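Side-chain contacts in aminotransferase TlmJ (Streptoalloteichus hindustanus, PDB 5UID), which probably catalyses a pyridoxal-phosphate-dependent amino-group transfer and belongs to the DegT/DnrJ/EryC1 aminotransferases: residues S28-G32 and R33-T37; S57-C60 and C61-L65; S245-N248 and D249-S253. All coordinates share one frame; numbering follows the deposited sequence.

Contact 1 (S28-G32 and R33-T37); sequences SGWLG and RGPRT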
loop_
_atom_site.group_PDB
_atom_site.type_symbol
_atom_site.label_atom_id
_atom_site.label_comp_id
_atom_site.label_asym_id
_atom_site.label_seq_id
_atom_site.Cartn_x
_atom_site.Cartn_y
_atom_site.Cartn_z
ATOM N N SER A 28 17.903 -8.090 11.366
ATOM C CA SER A 28 17.628 -7.148 12.444
ATOM C C SER A 28 16.296 -7.419 13.129
ATOM O O SER A 28 16.102 -6.990 14.271
ATOM C CB SER A 28 17.632 -5.716 11.913
ATOM O OG SER A 28 16.420 -5.439 11.229
ATOM N N GLY A 29 15.375 -8.107 12.459
ATOM C CA GLY A 29 14.067 -8.365 13.017
ATOM C C GLY A 29 13.122 -7.183 13.022
ATOM O O GLY A 29 11.986 -7.327 13.491
ATOM N N TRP A 30 13.545 -6.023 12.521
ATOM C CA TRP A 30 12.693 -4.837 12.438
ATOM C C TRP A 30 12.427 -4.563 10.962
ATOM O O TRP A 30 13.242 -3.937 10.280
ATOM C CB TRP A 30 13.341 -3.635 13.120
ATOM C CG TRP A 30 12.384 -2.495 13.321
ATOM C CD1 TRP A 30 12.099 -1.497 12.434
ATOM C CD2 TRP A 30 11.575 -2.246 14.478
ATOM N NE1 TRP A 30 11.168 -0.640 12.970
ATOM C CE2 TRP A 30 10.830 -1.077 14.224
ATOM C CE3 TRP A 30 11.411 -2.896 15.706
ATOM C CZ2 TRP A 30 9.935 -0.544 15.151
ATOM C CZ3 TRP A 30 10.522 -2.365 16.626
ATOM C CH2 TRP A 30 9.796 -1.201 16.344
ATOM N N LEU A 31 11.282 -5.038 10.473
ATOM C CA LEU A 31 10.953 -4.920 9.060
ATOM C C LEU A 31 10.006 -3.766 8.758
ATOM O O LEU A 31 9.979 -3.294 7.617
ATOM C CB LEU A 31 10.342 -6.232 8.545
ATOM C CG LEU A 31 11.289 -7.379 8.160
ATOM C CD1 LEU A 31 12.156 -7.842 9.324
ATOM C CD2 LEU A 31 10.505 -8.551 7.591
ATOM N N GLY A 32 9.244 -3.296 9.741
ATOM C CA GLY A 32 8.344 -2.179 9.543
ATOM C C GLY A 32 9.089 -0.862 9.463
ATOM O O GLY A 32 10.319 -0.803 9.435
ATOM N N ARG A 33 8.314 0.220 9.424
ATOM C CA ARG A 33 8.890 1.559 9.381
ATOM C C ARG A 33 9.816 1.776 10.572
ATOM O O ARG A 33 9.388 1.688 11.726
ATOM C CB ARG A 33 7.783 2.611 9.370
ATOM C CG ARG A 33 7.704 3.407 8.078
ATOM C CD ARG A 33 6.695 4.545 8.168
ATOM N NE ARG A 33 7.131 5.612 9.065
ATOM C CZ ARG A 33 6.585 5.867 10.250
ATOM N NH1 ARG A 33 5.572 5.134 10.688
ATOM N NH2 ARG A 33 7.050 6.860 10.994
ATOM N N GLY A 34 11.088 2.054 10.286
ATOM C CA GLY A 34 12.071 2.258 11.321
ATOM C C GLY A 34 13.240 3.108 10.864
ATOM O O GLY A 34 13.089 4.052 10.083
ATOM N N PRO A 35 14.440 2.780 11.352
ATOM C CA PRO A 35 15.616 3.597 11.004
ATOM C C PRO A 35 15.955 3.595 9.523
ATOM O O PRO A 35 16.498 4.589 9.026
ATOM C CB PRO A 35 16.738 2.968 11.844
ATOM C CG PRO A 35 16.272 1.575 12.126
ATOM C CD PRO A 35 14.778 1.669 12.255
ATOM N N ARG A 36 15.654 2.514 8.797
ATOM C CA ARG A 36 15.972 2.483 7.371
ATOM C C ARG A 36 15.073 3.422 6.576
ATOM O O ARG A 36 15.521 4.017 5.587
ATOM C CB ARG A 36 15.864 1.057 6.829
ATOM C CG ARG A 36 16.593 0.022 7.671
ATOM C CD ARG A 36 18.070 0.355 7.806
ATOM N NE ARG A 36 18.852 -0.147 6.681
ATOM C CZ ARG A 36 19.526 -1.293 6.694
ATOM N NH1 ARG A 36 19.514 -2.059 7.778
ATOM N NH2 ARG A 36 20.212 -1.674 5.625
ATOM N N THR A 37 13.810 3.566 6.985
ATOM C CA THR A 37 12.933 4.537 6.339
ATOM C C THR A 37 13.427 5.961 6.571
ATOM O O THR A 37 13.377 6.798 5.662
ATOM C CB THR A 37 11.500 4.372 6.850
ATOM O OG1 THR A 37 11.016 3.072 6.492
ATOM C CG2 THR A 37 10.580 5.436 6.247
#
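The indole of W30 meets R33 edge-on: NE1 donates to the backbone O of R33 at 3.2 Å with an N-H...O angle of 162°, and the acceptor lies 9° out of the ring plane. From the carbonyl's side the approach is less regular, because the donor stands above the plane of that C=O and not on a lone pair. CG of W30 stands anti to the backbone N (chi1 -167°), beside the carbonyl carbon, and NE1 reaches the R33 carbonyl from there. The same nitrogen comes within 3.5 Å of G34 CA, and a beta carbon on G34 would clash with it, which glycine avoids. Next to this, CD1 of W30 passes 4.2 Å from CD of P35, a glancing apolar touch. The loop joins helix 16-28 to helix 35-48: G29, with positive phi, is the first residue to leave helical geometry, and G34 is the N-cap of the second helix. At the end of helix 16-28, an ST turn holds the loop, with the backbone N of W30 donating to OG of S28 at 3.2 Å. The carboxylate of D249 accepts from the backbone N of both G34 and R36 at the new helix start. R33 touches S213 and I246, while L31 packs against V250 and against A185 of the second subunit.

Contact 2 (S57-C60 and C61-L65); sequences SVSC and CTEGL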
loop_
_atom_site.group_PDB
_atom_site.type_symbol
_atom_site.label_atom_id
_atom_site.label_comp_id
_atom_site.label_asym_id
_atom_site.label_seq_id
_atom_site.Cartn_x
_atom_site.Cartn_y
_atom_site.Cartn_z
ATOM N N SER A 57 7.747 9.320 3.311
ATOM C CA SER A 57 7.636 8.046 2.615
ATOM C C SER A 57 6.202 7.530 2.682
ATOM O O SER A 57 5.536 7.646 3.713
ATOM C CB SER A 57 8.591 7.023 3.231
ATOM O OG SER A 57 8.467 5.757 2.607
ATOM N N VAL A 58 5.726 6.966 1.568
ATOM C CA VAL A 58 4.383 6.400 1.481
ATOM C C VAL A 58 4.451 5.066 0.747
ATOM O O VAL A 58 5.498 4.658 0.240
ATOM C CB VAL A 58 3.381 7.348 0.784
ATOM C CG1 VAL A 58 3.072 8.544 1.676
ATOM C CG2 VAL A 58 3.918 7.801 -0.566
ATOM N N SER A 59 3.300 4.388 0.689
ATOM C CA SER A 59 3.261 3.026 0.163
ATOM C C SER A 59 3.463 2.998 -1.348
ATOM O O SER A 59 4.068 2.059 -1.877
ATOM C CB SER A 59 1.937 2.361 0.537
ATOM O OG SER A 59 0.843 3.110 0.037
ATOM N N CYS A 60 2.957 4.000 -2.058
ATOM C CA CYS A 60 3.080 4.057 -3.510
ATOM C C CYS A 60 2.716 5.465 -3.966
ATOM O O CYS A 60 2.250 6.292 -3.178
ATOM C CB CYS A 60 2.194 3.012 -4.191
ATOM S SG CYS A 60 0.427 3.251 -3.926
ATOM N N CYS A 61 2.930 5.723 -5.259
ATOM C CA CYS A 61 2.674 7.058 -5.791
ATOM C C CYS A 61 1.181 7.352 -5.855
ATOM O O CYS A 61 0.751 8.472 -5.550
ATOM C CB CYS A 61 3.304 7.206 -7.173
ATOM S SG CYS A 61 3.145 8.867 -7.885
ATOM N N THR A 62 0.380 6.368 -6.266
ATOM C CA THR A 62 -1.067 6.557 -6.299
ATOM C C THR A 62 -1.591 6.975 -4.933
ATOM O O THR A 62 -2.397 7.905 -4.819
ATOM C CB THR A 62 -1.753 5.276 -6.764
ATOM O OG1 THR A 62 -1.259 4.912 -8.059
ATOM C CG2 THR A 62 -3.261 5.482 -6.832
ATOM N N GLU A 63 -1.128 6.301 -3.880
ATOM C CA GLU A 63 -1.530 6.673 -2.531
ATOM C C GLU A 63 -1.054 8.078 -2.193
ATOM O O GLU A 63 -1.771 8.845 -1.541
ATOM C CB GLU A 63 -0.982 5.660 -1.529
ATOM C CG GLU A 63 -1.463 5.875 -0.114
ATOM C CD GLU A 63 -2.933 5.554 0.065
ATOM O OE1 GLU A 63 -3.506 4.852 -0.795
ATOM O OE2 GLU A 63 -3.515 6.006 1.071
ATOM N N GLY A 64 0.154 8.437 -2.635
ATOM C CA GLY A 64 0.618 9.802 -2.458
ATOM C C GLY A 64 -0.237 10.813 -3.194
ATOM O O GLY A 64 -0.437 11.932 -2.712
ATOM N N LEU A 65 -0.762 10.435 -4.362
ATOM C CA LEU A 65 -1.647 11.336 -5.095
ATOM C C LEU A 65 -2.991 11.483 -4.390
ATOM O O LEU A 65 -3.519 12.596 -4.272
ATOM C CB LEU A 65 -1.838 10.837 -6.528
ATOM C CG LEU A 65 -0.634 10.947 -7.469
ATOM C CD1 LEU A 65 -0.836 10.092 -8.710
ATOM C CD2 LEU A 65 -0.377 12.400 -7.863
#
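C60 and E63 carry most of this turn, in which strand 55-58 gives way to helix 61-72. C60 is the N-cap residue, and its side chain does the capping: SG accepts from the backbone N of E63 at 3.4 Å, with an N-H...S angle of 160°. The sulfur reaches that N-H because it sits between the backbone N and the carbonyl carbon (chi1 64°), folded over the first turn, where it also lies 3.7 Å from E63 CB. The first main-chain helical bond follows, from G64 N to C60 O at 3.0 Å.

E63 starts out toward the preceding segment, so that OG of S59 lies alongside it, 3.5 Å from E63 CB. A bend at chi2 (70°) then carries the carboxylate away, and its OE2 is taken by S245 OG and by a salt bridge with R243 of the same chain. C61 points away from the preceding segment, and its side chain packs on V180, S182 and D158. V58 CG2 lies 4.3 Å from G64 CA.

The backbone N atoms of C61 and T62 donate to phosphate oxygens of the cofactor-bearing lysine, LLP at position 187. The four N-H groups from C61 to G64 thus all have acceptors: two phosphate oxygens, one sulfur and one carbonyl. A phosphate held at a helix N terminus probably gains from the helix dipole as well as from these bonds; the sulfur, a weaker acceptor than oxygen, takes the E63 N-H, while those of C61 and T62 go to the phosphate.

Contact 3 (S245-N248 and D249-S253); sequences SISN and DVAAS. With PLP (pyridoxal-5'-phosphate), chain J.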
loop_
_atom_site.group_PDB
_atom_site.type_symbol
_atom_site.label_atom_id
_atom_site.label_comp_id
_atom_site.label_asym_id
_atom_site.label_seq_id
_atom_site.Cartn_x
_atom_site.Cartn_y
_atom_site.Cartn_z
ATOM N N SER A 245 -0.906 4.127 4.986
ATOM C CA SER A 245 -0.297 4.536 3.727
ATOM C C SER A 245 1.224 4.599 3.821
ATOM O O SER A 245 1.865 5.346 3.082
ATOM C CB SER A 245 -0.855 5.888 3.290
ATOM O OG SER A 245 -2.272 5.888 3.320
ATOM N N ILE A 246 1.813 3.820 4.718
ATOM C CA ILE A 246 3.240 3.883 4.977
ATOM C C ILE A 246 3.945 2.773 4.210
ATOM O O ILE A 246 3.330 1.816 3.731
ATOM C CB ILE A 246 3.547 3.785 6.486
ATOM C CG1 ILE A 246 3.003 2.470 7.053
ATOM C CG2 ILE A 246 2.964 4.979 7.225
ATOM C CD1 ILE A 246 3.405 2.205 8.490
ATOM N N SER A 247 5.261 2.908 4.088
ATOM C CA SER A 247 6.120 1.870 3.548
ATOM C C SER A 247 6.797 1.142 4.709
ATOM O O SER A 247 6.415 1.297 5.872
ATOM C CB SER A 247 7.130 2.479 2.572
ATOM O OG SER A 247 7.792 1.470 1.831
ATOM N N ASN A 248 7.816 0.338 4.404
ATOM C CA ASN A 248 8.505 -0.433 5.428
ATOM C C ASN A 248 10.011 -0.357 5.204
ATOM O O ASN A 248 10.488 0.105 4.162
ATOM C CB ASN A 248 8.022 -1.892 5.451
ATOM C CG ASN A 248 8.199 -2.591 4.115
ATOM O OD1 ASN A 248 9.320 -2.878 3.694
ATOM N ND2 ASN A 248 7.087 -2.887 3.452
ATOM N N ASP A 249 10.764 -0.822 6.208
ATOM C CA ASP A 249 12.219 -0.726 6.161
ATOM C C ASP A 249 12.843 -1.691 5.163
ATOM O O ASP A 249 13.992 -1.486 4.759
ATOM C CB ASP A 249 12.822 -0.971 7.549
ATOM C CG ASP A 249 12.969 0.309 8.356
ATOM O OD1 ASP A 249 12.360 1.331 7.975
ATOM O OD2 ASP A 249 13.708 0.296 9.363
ATOM N N VAL A 250 12.129 -2.745 4.766
ATOM C CA VAL A 250 12.652 -3.618 3.723
ATOM C C VAL A 250 12.708 -2.869 2.398
ATOM O O VAL A 250 13.746 -2.836 1.725
ATOM C CB VAL A 250 11.808 -4.901 3.617
ATOM C CG1 VAL A 250 12.504 -5.916 2.729
ATOM C CG2 VAL A 250 11.559 -5.480 4.996
ATOM N N ALA A 251 11.598 -2.235 2.019
ATOM C CA ALA A 251 11.578 -1.441 0.797
ATOM C C ALA A 251 12.511 -0.242 0.903
ATOM O O ALA A 251 13.189 0.111 -0.068
ATOM C CB ALA A 251 10.150 -0.987 0.494
ATOM N N ALA A 252 12.561 0.394 2.077
ATOM C CA ALA A 252 13.407 1.571 2.244
ATOM C C ALA A 252 14.884 1.223 2.095
ATOM O O ALA A 252 15.651 1.991 1.503
ATOM C CB ALA A 252 13.142 2.220 3.603
ATOM N N SER A 253 15.304 0.070 2.626
ATOM C CA SER A 253 16.705 -0.320 2.501
ATOM C C SER A 253 17.069 -0.601 1.048
ATOM O O SER A 253 18.188 -0.307 0.613
ATOM C CB SER A 253 16.999 -1.540 3.373
ATOM O OG SER A 253 16.403 -2.710 2.844
HETATM N N1 PLP J . 9.353 -6.422 1.015
HETATM C C2 PLP J . 9.893 -5.907 -0.141
HETATM C C2A PLP J . 11.297 -6.249 -0.532
HETATM C C3 PLP J . 9.140 -5.070 -0.955
HETATM O O3 PLP J . 9.699 -4.571 -2.100
HETATM C C4 PLP J . 7.835 -4.727 -0.615
HETATM C C4A PLP J . 7.349 -3.404 -1.141
HETATM O O4A PLP J . 7.019 -2.484 -0.391
HETATM C C5 PLP J . 7.297 -5.254 0.562
HETATM C C6 PLP J . 8.061 -6.094 1.363
HETATM C C5A PLP J . 5.880 -4.947 1.001
HETATM O O4P PLP J . 4.984 -5.022 -0.086
#
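OD1 of N248 receives the backbone N-H of A251 at 2.9 Å, the N-H...O angle being 166° and the donor tilted 30° from the amide plane. This is a classical side-chain N-cap. The amide folds over the first turn because CG stands between the backbone N and the carbonyl carbon (chi1 57°). The same oxygen lies 3.0 Å from V250 N. One step further, N248 O takes the N-H of A252 at 3.0 Å, in the plane of the carbonyl, so both oxygens of N248 serve the start of helix 249-280.

The other branch of the amide faces the cofactor. ND2 comes within 3.4 Å of PLP C5A and donates to D193 OD2 of the second subunit, which fixes which way round the amide sits. V250 follows along the bound group: CG1, anti to the backbone N, lies 3.5 Å from the methyl carbon C2A of PLP and 3.6 Å from its ring nitrogen N1. A251 puts its CB 3.6 Å from PLP O4A and 3.7 Å from S247 OG. The helix start is therefore one wall of the pyridoxal phosphate pocket.

Were N248 replaced by alanine, the A251 N-H would probably lose its cap and D193 of the second subunit its amide partner, and a gap would be likely to open beside C5A of PLP.

D249, its CB pointing away from the preceding segment, is held at OD1 by T37 OG1. Helix 249-280 thus begins against helix 35-48, where A252 meets T37 and F40, and against helix 16-28, where V250 and S253 touch V25.

Along the chain the three contacts come in series, with none nested and none crossing. Contact 1 closes the loop between helix 16-28 and helix 35-48; contact 2 spans the end of strand 55-58 and the start of helix 61-72; contact 3, much later, opens helix 249-280. In space they meet. Contacts 1 and 3 pack where L31 O lies 3.2 Å from N248 CB, and contacts 2 and 3 where S57 OG lies 3.5 Å from S247 CB. T37 CG2 and S57 CB, 3.9 Å apart, bring contacts 1 and 2 together. Segment 245-253 thus spans from strand 55-58, outermost in this chain's sheet, to helix 35-48, and all three contacts reach the second subunit.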